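Local coordinates for protein DMATS type aromatic prenyltransferase (Streptomyces coelicolor, PDB 6ZS0) that probably transfers a dimethylallyl group to C5 of the tryptophan indole, as a bacterial aromatic prenyltransferase of the ABBA-barrel fold, at residues 107-112 with 143-148; 275-280 with 322-327. All blocks are in the same frame, centred on the assembly; numbering follows the deposited sequence.

Contacts 1 and 2 lie on opposite sides of the chain's centre, about 30 Å apart between centres, yet both reach the one closed antiparallel sheet of the barrel. Contact 1 (107-112 with 143-148) is the more peripheral: the end of helix 91-109 and the turn after it meet the loop entering strand 147-152 and the first residues of that strand, through aromatic rings, a proline, two valines and a bridging water. Contact 2 (275-280 with 322-327) is more deeply buried and larger in area. It joins the end of strand 270-275 and the turn after it to the start of strand 324-332 by backbone hydrogen bonds, aliphatic packing, a proline on a tyrosine face and an arginine laid over a glycine.

Contact 1 (107-112 with 143-148); sequences RRWHFT and GGVPGV
The indole of Trp109 is sandwiched: Pro146 CD sits over the centre of one face, and the CG methylene of Arg108 lies over the opposite face, nearer the rim. The Arg108 guanidinium also turns a face to Trp109 CZ2, which lies toward the rim of that group. The proline contact is a close CH-pi interaction, with CD 3.4 Å from the centroid of the Trp109 six-membered ring and 11° off its normal. Pro146 CG reaches on toward the far end of the benzo ring, 3.6 Å from Trp109 CH2. At the indole edge, in the ring plane, a water accepts from Trp109 NE1 at 3.1 Å and donates to Gly144 O at 2.8 Å, linking two groups too far apart to bond directly. Val145 CG1 approaches the pyrrole side obliquely, 3.9 Å from Trp109 CD1. The contact ties the outer helical layer of the ABBA barrel to its sheet: Trp109 ends helix 91-109, His110 turns the chain with positive phi, and 143-146 leads into strand 147-152. Beyond that turn, with CG between its backbone N and carbonyl carbon (chi1 58°), Phe111 swings its ring toward the strand, presenting one face, near the rim, to Val148 CB, while Phe111 CE1 meets Val148 CG2 at 3.7 Å. Without the indole, as with an alanine here, Pro146 CD would probably lose the ring it packs on and the water on Gly144 O its N-H donor. Helix 25-39 adds Val34 against Trp109 and Tyr31 against Pro146.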
ATOM      1  N   ARG A 107     -15.869 -12.423 -10.093  1.00 19.16           N
ATOM      2  CA  ARG A 107     -16.506 -13.546 -10.837  1.00 20.33           C
ATOM      3  C   ARG A 107     -15.630 -14.787 -10.704  1.00 21.42           C
ATOM      4  O   ARG A 107     -16.167 -15.916 -10.767  1.00 22.43           O
ATOM      5  CB  ARG A 107     -16.746 -13.183 -12.289  1.00 20.78           C
ATOM      6  CG  ARG A 107     -17.775 -12.082 -12.481  1.00 20.86           C
ATOM      7  CD  ARG A 107     -18.198 -11.996 -13.931  1.00 21.48           C
ATOM      8  NE  ARG A 107     -17.083 -11.756 -14.836  1.00 21.87           N
ATOM      9  CZ  ARG A 107     -16.546 -10.575 -15.125  1.00 22.50           C
ATOM     10  NH1 ARG A 107     -15.535 -10.511 -15.977  1.00 22.39           N
ATOM     11  NH2 ARG A 107     -17.009  -9.464 -14.570  1.00 22.81           N
ATOM     12  N   ARG A 108     -14.344 -14.613 -10.504  1.00 21.12           N
ATOM     13  CA  ARG A 108     -13.410 -15.743 -10.356  1.00 22.32           C
ATOM     14  C   ARG A 108     -13.520 -16.361  -8.959  1.00 22.70           C
ATOM     15  O   ARG A 108     -13.576 -17.621  -8.880  1.00 23.79           O
ATOM     16  CB  ARG A 108     -11.984 -15.289 -10.618  1.00 23.16           C
ATOM     17  CG  ARG A 108     -10.958 -16.408 -10.531  1.00 24.72           C
ATOM     18  CD  ARG A 108      -9.634 -15.971 -11.075  1.00 26.17           C
ATOM     19  NE  ARG A 108      -8.658 -17.029 -10.865  1.00 28.40           N
ATOM     20  CZ  ARG A 108      -7.403 -16.999 -11.263  1.00 29.69           C
ATOM     21  NH1 ARG A 108      -6.612 -18.021 -10.980  1.00 31.38           N
ATOM     22  NH2 ARG A 108      -6.939 -15.958 -11.928  1.00 30.13           N
ATOM     23  N   TRP A 109     -13.464 -15.541  -7.912  1.00 22.46           N
ATOM     24  CA  TRP A 109     -13.384 -16.008  -6.492  1.00 23.43           C
ATOM     25  C   TRP A 109     -14.700 -15.816  -5.723  1.00 24.31           C
ATOM     26  O   TRP A 109     -14.802 -16.318  -4.601  1.00 24.34           O
ATOM     27  CB  TRP A 109     -12.212 -15.337  -5.775  1.00 23.46           C
ATOM     28  CG  TRP A 109     -10.910 -15.689  -6.408  1.00 23.51           C
ATOM     29  CD1 TRP A 109     -10.419 -16.940  -6.612  1.00 23.86           C
ATOM     30  CD2 TRP A 109      -9.929 -14.779  -6.936  1.00 23.24           C
ATOM     31  NE1 TRP A 109      -9.210 -16.876  -7.252  1.00 24.13           N
ATOM     32  CE2 TRP A 109      -8.879 -15.570  -7.457  1.00 23.63           C
ATOM     33  CE3 TRP A 109      -9.839 -13.385  -7.033  1.00 23.43           C
ATOM     34  CZ2 TRP A 109      -7.755 -15.003  -8.057  1.00 23.54           C
ATOM     35  CZ3 TRP A 109      -8.723 -12.827  -7.624  1.00 22.77           C
ATOM     36  CH2 TRP A 109      -7.699 -13.629  -8.130  1.00 23.14           C
ATOM     37  N   HIS A 110     -15.666 -15.117  -6.307  0.51 24.93           N
ATOM     38  CA  HIS A 110     -17.054 -15.016  -5.796  0.51 26.17           C
ATOM     39  C   HIS A 110     -17.075 -14.317  -4.426  0.51 26.70           C
ATOM     40  O   HIS A 110     -18.023 -14.606  -3.647  0.51 27.57           O
ATOM     41  CB  HIS A 110     -17.710 -16.416  -5.777  0.51 26.94           C
ATOM     42  CG  HIS A 110     -17.276 -17.328  -6.889  0.51 27.60           C
ATOM     43  ND1 HIS A 110     -17.753 -17.215  -8.183  0.51 28.06           N
ATOM     44  CD2 HIS A 110     -16.413 -18.367  -6.903  0.51 28.12           C
ATOM     45  CE1 HIS A 110     -17.200 -18.148  -8.939  0.51 28.11           C
ATOM     46  NE2 HIS A 110     -16.372 -18.863  -8.180  0.51 28.07           N
ATOM     47  N   PHE A 111     -16.116 -13.416  -4.140  1.00 26.26           N
ATOM     48  CA  PHE A 111     -16.208 -12.489  -2.982  1.00 26.51           C
ATOM     49  C   PHE A 111     -17.377 -11.530  -3.243  1.00 27.19           C
ATOM     50  O   PHE A 111     -17.824 -11.361  -4.401  1.00 26.79           O
ATOM     51  CB  PHE A 111     -14.882 -11.784  -2.669  1.00 26.73           C
ATOM     52  CG  PHE A 111     -14.280 -10.964  -3.777  1.00 25.62           C
ATOM     53  CD1 PHE A 111     -13.257 -11.474  -4.551  1.00 25.33           C
ATOM     54  CD2 PHE A 111     -14.702  -9.665  -4.008  1.00 25.25           C
ATOM     55  CE1 PHE A 111     -12.696 -10.726  -5.568  1.00 24.43           C
ATOM     56  CE2 PHE A 111     -14.144  -8.924  -5.041  1.00 24.38           C
ATOM     57  CZ  PHE A 111     -13.145  -9.457  -5.817  1.00 24.18           C
ATOM     58  N   THR A 112     -17.917 -10.959  -2.183  1.00 29.06           N
ATOM     59  CA  THR A 112     -19.098 -10.063  -2.258  1.00 29.88           C
ATOM     60  C   THR A 112     -18.598  -8.647  -2.577  1.00 28.63           C
ATOM     61  O   THR A 112     -17.573  -8.227  -1.989  1.00 27.61           O
ATOM     62  CB  THR A 112     -19.935 -10.186  -0.979  1.00 32.08           C
ATOM     63  OG1 THR A 112     -20.612 -11.448  -1.091  1.00 34.63           O
ATOM     64  CG2 THR A 112     -20.926  -9.059  -0.786  1.00 32.56           C
ATOM     65  N   GLY A 143      -2.813 -21.148  -1.209  1.00 27.45           N
ATOM     66  CA  GLY A 143      -4.019 -21.802  -1.724  1.00 27.84           C
ATOM     67  C   GLY A 143      -4.518 -21.152  -2.984  1.00 27.82           C
ATOM     68  O   GLY A 143      -5.440 -21.712  -3.589  1.00 27.77           O
ATOM     69  N   GLY A 144      -3.978 -19.968  -3.326  1.00 26.94           N
ATOM     70  CA  GLY A 144      -4.217 -19.295  -4.614  1.00 26.03           C
ATOM     71  C   GLY A 144      -5.471 -18.435  -4.625  1.00 25.47           C
ATOM     72  O   GLY A 144      -5.745 -17.851  -5.681  1.00 25.74           O
ATOM     73  N   VAL A 145      -6.234 -18.376  -3.531  1.00 25.17           N
ATOM     74  CA  VAL A 145      -7.416 -17.465  -3.419  1.00 24.66           C
ATOM     75  C   VAL A 145      -6.971 -16.258  -2.610  1.00 23.91           C
ATOM     76  O   VAL A 145      -6.754 -16.373  -1.401  1.00 23.16           O
ATOM     77  CB  VAL A 145      -8.647 -18.144  -2.793  1.00 25.87           C
ATOM     78  CG1 VAL A 145      -9.839 -17.195  -2.735  1.00 25.64           C
ATOM     79  CG2 VAL A 145      -9.037 -19.405  -3.541  1.00 26.54           C
ATOM     80  N   PRO A 146      -6.777 -15.074  -3.239  1.00 22.59           N
ATOM     81  CA  PRO A 146      -6.190 -13.952  -2.521  1.00 22.41           C
ATOM     82  C   PRO A 146      -7.215 -13.166  -1.713  1.00 22.08           C
ATOM     83  O   PRO A 146      -8.398 -13.294  -1.954  1.00 22.47           O
ATOM     84  CB  PRO A 146      -5.633 -13.107  -3.666  1.00 22.19           C
ATOM     85  CG  PRO A 146      -6.670 -13.259  -4.731  1.00 22.23           C
ATOM     86  CD  PRO A 146      -7.134 -14.711  -4.619  1.00 22.78           C
ATOM     87  N   GLY A 147      -6.732 -12.370  -0.768  1.00 21.59           N
ATOM     88  CA  GLY A 147      -7.548 -11.311  -0.163  1.00 21.54           C
ATOM     89  C   GLY A 147      -7.554 -10.143  -1.123  1.00 20.94           C
ATOM     90  O   GLY A 147      -6.512  -9.930  -1.758  1.00 21.58           O
ATOM     91  N   VAL A 148      -8.682  -9.480  -1.283  1.00 21.20           N
ATOM     92  CA  VAL A 148      -8.812  -8.327  -2.211  1.00 20.67           C
ATOM     93  C   VAL A 148      -9.178  -7.074  -1.414  1.00 20.39           C
ATOM     94  O   VAL A 148     -10.150  -7.096  -0.669  1.00 20.53           O
ATOM     95  CB  VAL A 148      -9.825  -8.627  -3.319  1.00 21.03           C
ATOM     96  CG1 VAL A 148     -10.070  -7.427  -4.214  1.00 20.98           C
ATOM     97  CG2 VAL A 148      -9.388  -9.832  -4.144  1.00 21.67           C
TER
HETATM   98  O   HOH W   1      -7.106 -19.028  -7.766  1.00 30.93           O

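Contact 2 (275-280 with 322-327)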
ATOM      1  N   ILE A 275       5.256   5.520   7.821  1.00 16.77           N
ATOM      2  CA  ILE A 275       6.356   6.505   7.708  1.00 17.02           C
ATOM      3  C   ILE A 275       7.050   6.321   6.357  1.00 16.50           C
ATOM      4  O   ILE A 275       7.556   5.242   6.066  1.00 16.04           O
ATOM      5  CB  ILE A 275       7.340   6.349   8.885  1.00 18.12           C
ATOM      6  CG1 ILE A 275       6.661   6.461  10.257  1.00 19.08           C
ATOM      7  CG2 ILE A 275       8.482   7.330   8.740  1.00 18.12           C
ATOM      8  CD1 ILE A 275       5.968   7.720  10.512  1.00 19.77           C
ATOM      9  N   PRO A 276       7.140   7.386   5.533  1.00 16.10           N
ATOM     10  CA  PRO A 276       7.841   7.333   4.242  1.00 15.95           C
ATOM     11  C   PRO A 276       9.368   7.356   4.442  1.00 15.91           C
ATOM     12  O   PRO A 276      10.037   8.354   4.140  1.00 15.65           O
ATOM     13  CB  PRO A 276       7.299   8.563   3.518  1.00 15.98           C
ATOM     14  CG  PRO A 276       7.007   9.532   4.615  1.00 16.19           C
ATOM     15  CD  PRO A 276       6.512   8.690   5.771  1.00 16.14           C
ATOM     16  N   VAL A 277       9.890   6.210   4.874  1.00 15.96           N
ATOM     17  CA  VAL A 277      11.312   6.085   5.316  1.00 16.30           C
ATOM     18  C   VAL A 277      12.255   6.496   4.176  1.00 16.23           C
ATOM     19  O   VAL A 277      13.336   6.996   4.473  1.00 16.03           O
ATOM     20  CB  VAL A 277      11.608   4.664   5.819  1.00 16.77           C
ATOM     21  CG1 VAL A 277      11.423   3.628   4.764  1.00 16.76           C
ATOM     22  CG2 VAL A 277      13.009   4.545   6.406  1.00 17.23           C
ATOM     23  N   ARG A 278      11.851   6.341   2.906  1.00 15.96           N
ATOM     24  CA  ARG A 278      12.745   6.667   1.764  1.00 16.45           C
ATOM     25  C   ARG A 278      13.148   8.127   1.795  1.00 16.18           C
ATOM     26  O   ARG A 278      14.151   8.474   1.159  1.00 16.34           O
ATOM     27  CB  ARG A 278      12.144   6.302   0.396  1.00 16.86           C
ATOM     28  CG  ARG A 278      10.867   7.031   0.004  1.00 17.30           C
ATOM     29  CD  ARG A 278      10.546   6.726  -1.448  1.00 18.07           C
ATOM     30  NE  ARG A 278      11.571   7.353  -2.271  1.00 18.97           N
ATOM     31  CZ  ARG A 278      11.892   7.021  -3.536  1.00 19.98           C
ATOM     32  NH1 ARG A 278      12.865   7.667  -4.138  1.00 21.15           N
ATOM     33  NH2 ARG A 278      11.252   6.078  -4.173  1.00 20.31           N
ATOM     34  N   ASP A 279      12.354   9.012   2.422  1.00 15.72           N
ATOM     35  CA  ASP A 279      12.654  10.463   2.484  1.00 16.02           C
ATOM     36  C   ASP A 279      13.616  10.780   3.631  1.00 16.26           C
ATOM     37  O   ASP A 279      14.036  11.899   3.694  1.00 16.03           O
ATOM     38  CB  ASP A 279      11.378  11.281   2.655  1.00 15.81           C
ATOM     39  CG  ASP A 279      10.500  11.323   1.432  1.00 15.78           C
ATOM     40  OD1 ASP A 279      10.908  10.778   0.383  1.00 15.66           O
ATOM     41  OD2 ASP A 279       9.451  11.997   1.516  1.00 15.78           O
ATOM     42  N   TYR A 280      13.997   9.799   4.449  1.00 16.78           N
ATOM     43  CA  TYR A 280      14.677  10.071   5.756  1.00 17.63           C
ATOM     44  C   TYR A 280      15.973   9.272   5.873  1.00 18.57           C
ATOM     45  O   TYR A 280      16.506   9.202   6.992  1.00 20.29           O
ATOM     46  CB  TYR A 280      13.732   9.773   6.937  1.00 17.59           C
ATOM     47  CG  TYR A 280      12.485  10.622   6.884  1.00 17.45           C
ATOM     48  CD1 TYR A 280      12.561  11.993   6.935  1.00 17.55           C
ATOM     49  CD2 TYR A 280      11.232  10.053   6.755  1.00 17.41           C
ATOM     50  CE1 TYR A 280      11.440  12.793   6.826  1.00 17.54           C
ATOM     51  CE2 TYR A 280      10.089  10.826   6.676  1.00 17.39           C
ATOM     52  CZ  TYR A 280      10.188  12.207   6.721  1.00 17.45           C
ATOM     53  OH  TYR A 280       9.089  13.011   6.586  1.00 17.38           O
ATOM     54  N   GLY A 322      14.897   4.229  -2.003  1.00 23.37           N
ATOM     55  CA  GLY A 322      13.515   4.100  -2.472  1.00 22.09           C
ATOM     56  C   GLY A 322      13.044   2.673  -2.570  1.00 20.97           C
ATOM     57  O   GLY A 322      11.844   2.496  -2.665  1.00 21.15           O
ATOM     58  N   LEU A 323      13.932   1.678  -2.527  1.00 20.55           N
ATOM     59  CA  LEU A 323      13.481   0.268  -2.575  1.00 20.53           C
ATOM     60  C   LEU A 323      12.556  -0.007  -1.393  1.00 19.80           C
ATOM     61  O   LEU A 323      11.507  -0.624  -1.594  1.00 19.88           O
ATOM     62  CB  LEU A 323      14.672  -0.684  -2.589  1.00 21.40           C
ATOM     63  CG  LEU A 323      15.455  -0.683  -3.900  1.00 23.32           C
ATOM     64  CD1 LEU A 323      16.656  -1.614  -3.814  1.00 23.71           C
ATOM     65  CD2 LEU A 323      14.554  -1.050  -5.062  1.00 24.05           C
ATOM     66  N   ILE A 324      12.912   0.449  -0.197  1.00 18.46           N
ATOM     67  CA  ILE A 324      11.935   0.480   0.921  1.00 17.96           C
ATOM     68  C   ILE A 324      11.306   1.870   0.921  1.00 17.16           C
ATOM     69  O   ILE A 324      11.975   2.833   1.299  1.00 17.44           O
ATOM     70  CB  ILE A 324      12.569   0.115   2.265  1.00 18.23           C
ATOM     71  CG1 ILE A 324      13.160  -1.286   2.239  1.00 18.70           C
ATOM     72  CG2 ILE A 324      11.536   0.280   3.372  1.00 18.53           C
ATOM     73  CD1 ILE A 324      13.902  -1.667   3.508  1.00 18.99           C
ATOM     74  N   ALA A 325      10.061   1.985   0.474  1.00 15.94           N
ATOM     75  CA  ALA A 325       9.355   3.269   0.327  1.00 16.05           C
ATOM     76  C   ALA A 325       8.755   3.699   1.678  1.00 15.79           C
ATOM     77  O   ALA A 325       8.937   4.847   2.080  1.00 15.79           O
ATOM     78  CB  ALA A 325       8.296   3.164  -0.715  1.00 16.05           C
ATOM     79  N   TYR A 326       8.036   2.806   2.331  1.00 15.33           N
ATOM     80  CA  TYR A 326       7.412   3.075   3.643  1.00 15.55           C
ATOM     81  C   TYR A 326       7.711   1.917   4.589  1.00 15.26           C
ATOM     82  O   TYR A 326       7.857   0.770   4.147  1.00 15.08           O
ATOM     83  CB  TYR A 326       5.887   3.206   3.564  1.00 15.73           C
ATOM     84  CG  TYR A 326       5.348   4.452   2.913  1.00 16.62           C
ATOM     85  CD1 TYR A 326       5.382   4.628   1.548  1.00 17.18           C
ATOM     86  CD2 TYR A 326       4.784   5.460   3.679  1.00 17.05           C
ATOM     87  CE1 TYR A 326       4.874   5.783   0.960  1.00 17.57           C
ATOM     88  CE2 TYR A 326       4.245   6.597   3.114  1.00 17.58           C
ATOM     89  CZ  TYR A 326       4.315   6.781   1.747  1.00 17.78           C
ATOM     90  OH  TYR A 326       3.790   7.937   1.204  1.00 18.72           O
ATOM     91  N   LEU A 327       7.701   2.221   5.868  1.00 15.61           N
ATOM     92  CA  LEU A 327       7.570   1.243   6.953  1.00 16.41           C
ATOM     93  C   LEU A 327       6.289   1.552   7.709  1.00 16.81           C
ATOM     94  O   LEU A 327       5.945   2.711   7.856  1.00 16.88           O
ATOM     95  CB  LEU A 327       8.768   1.338   7.897  1.00 17.38           C
ATOM     96  CG  LEU A 327      10.105   0.871   7.336  1.00 18.21           C
ATOM     97  CD1 LEU A 327      11.200   1.078   8.362  1.00 19.11           C
ATOM     98  CD2 LEU A 327      10.053  -0.560   6.854  1.00 18.50           C
TER
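Val277 holds CG1 between its backbone N and carbonyl carbon (chi1 62°), which directs this methyl at strand 324-332, where it meets Ile324 CG2 at 3.6 Å and also touches Leu327 CG. Arg278 starts with the same first torsion (chi1 63°) and then bends at chi3, so that one face of its guanidinium covers Gly322 CA, which lies under the centre of the group, 3.5 Å from Arg278 CZ. A CB at Gly322 would probably collide with Arg278 NH2, and the backbone angles there also call for glycine. On the way, Arg278 CG passes close to Ala325 O. Tyr326 turns one ring face to Pro276, whose CA makes a CH-pi contact 4.0 Å from the Tyr326 ring centroid, while Pro276 CB packs on Tyr326 CE2 at 3.7 Å. The backbones join as the last antiparallel hydrogen-bonded pair before the strands part: Ile275 N gives a nearly straight bond to Leu327 O (2.9 Å), and Leu327 N returns one to Ile275 O (3.0 Å). Pro276 then centres an inverse gamma turn that leads into the 3-10 segment, whose Arg278 N makes a weak bond to Ala325 O at 3.4 Å. Strands 270-275 and 324-332 are neighbours in the barrel, and strand 338-344 continues the sheet, placing Tyr342 against Tyr326. Helix 284-297 lies against Val277, Ile324 and Leu327 through Ala287, Leu288 and Ala291, while helix 229-240 packs on Ile275 with Phe235 and Ala239.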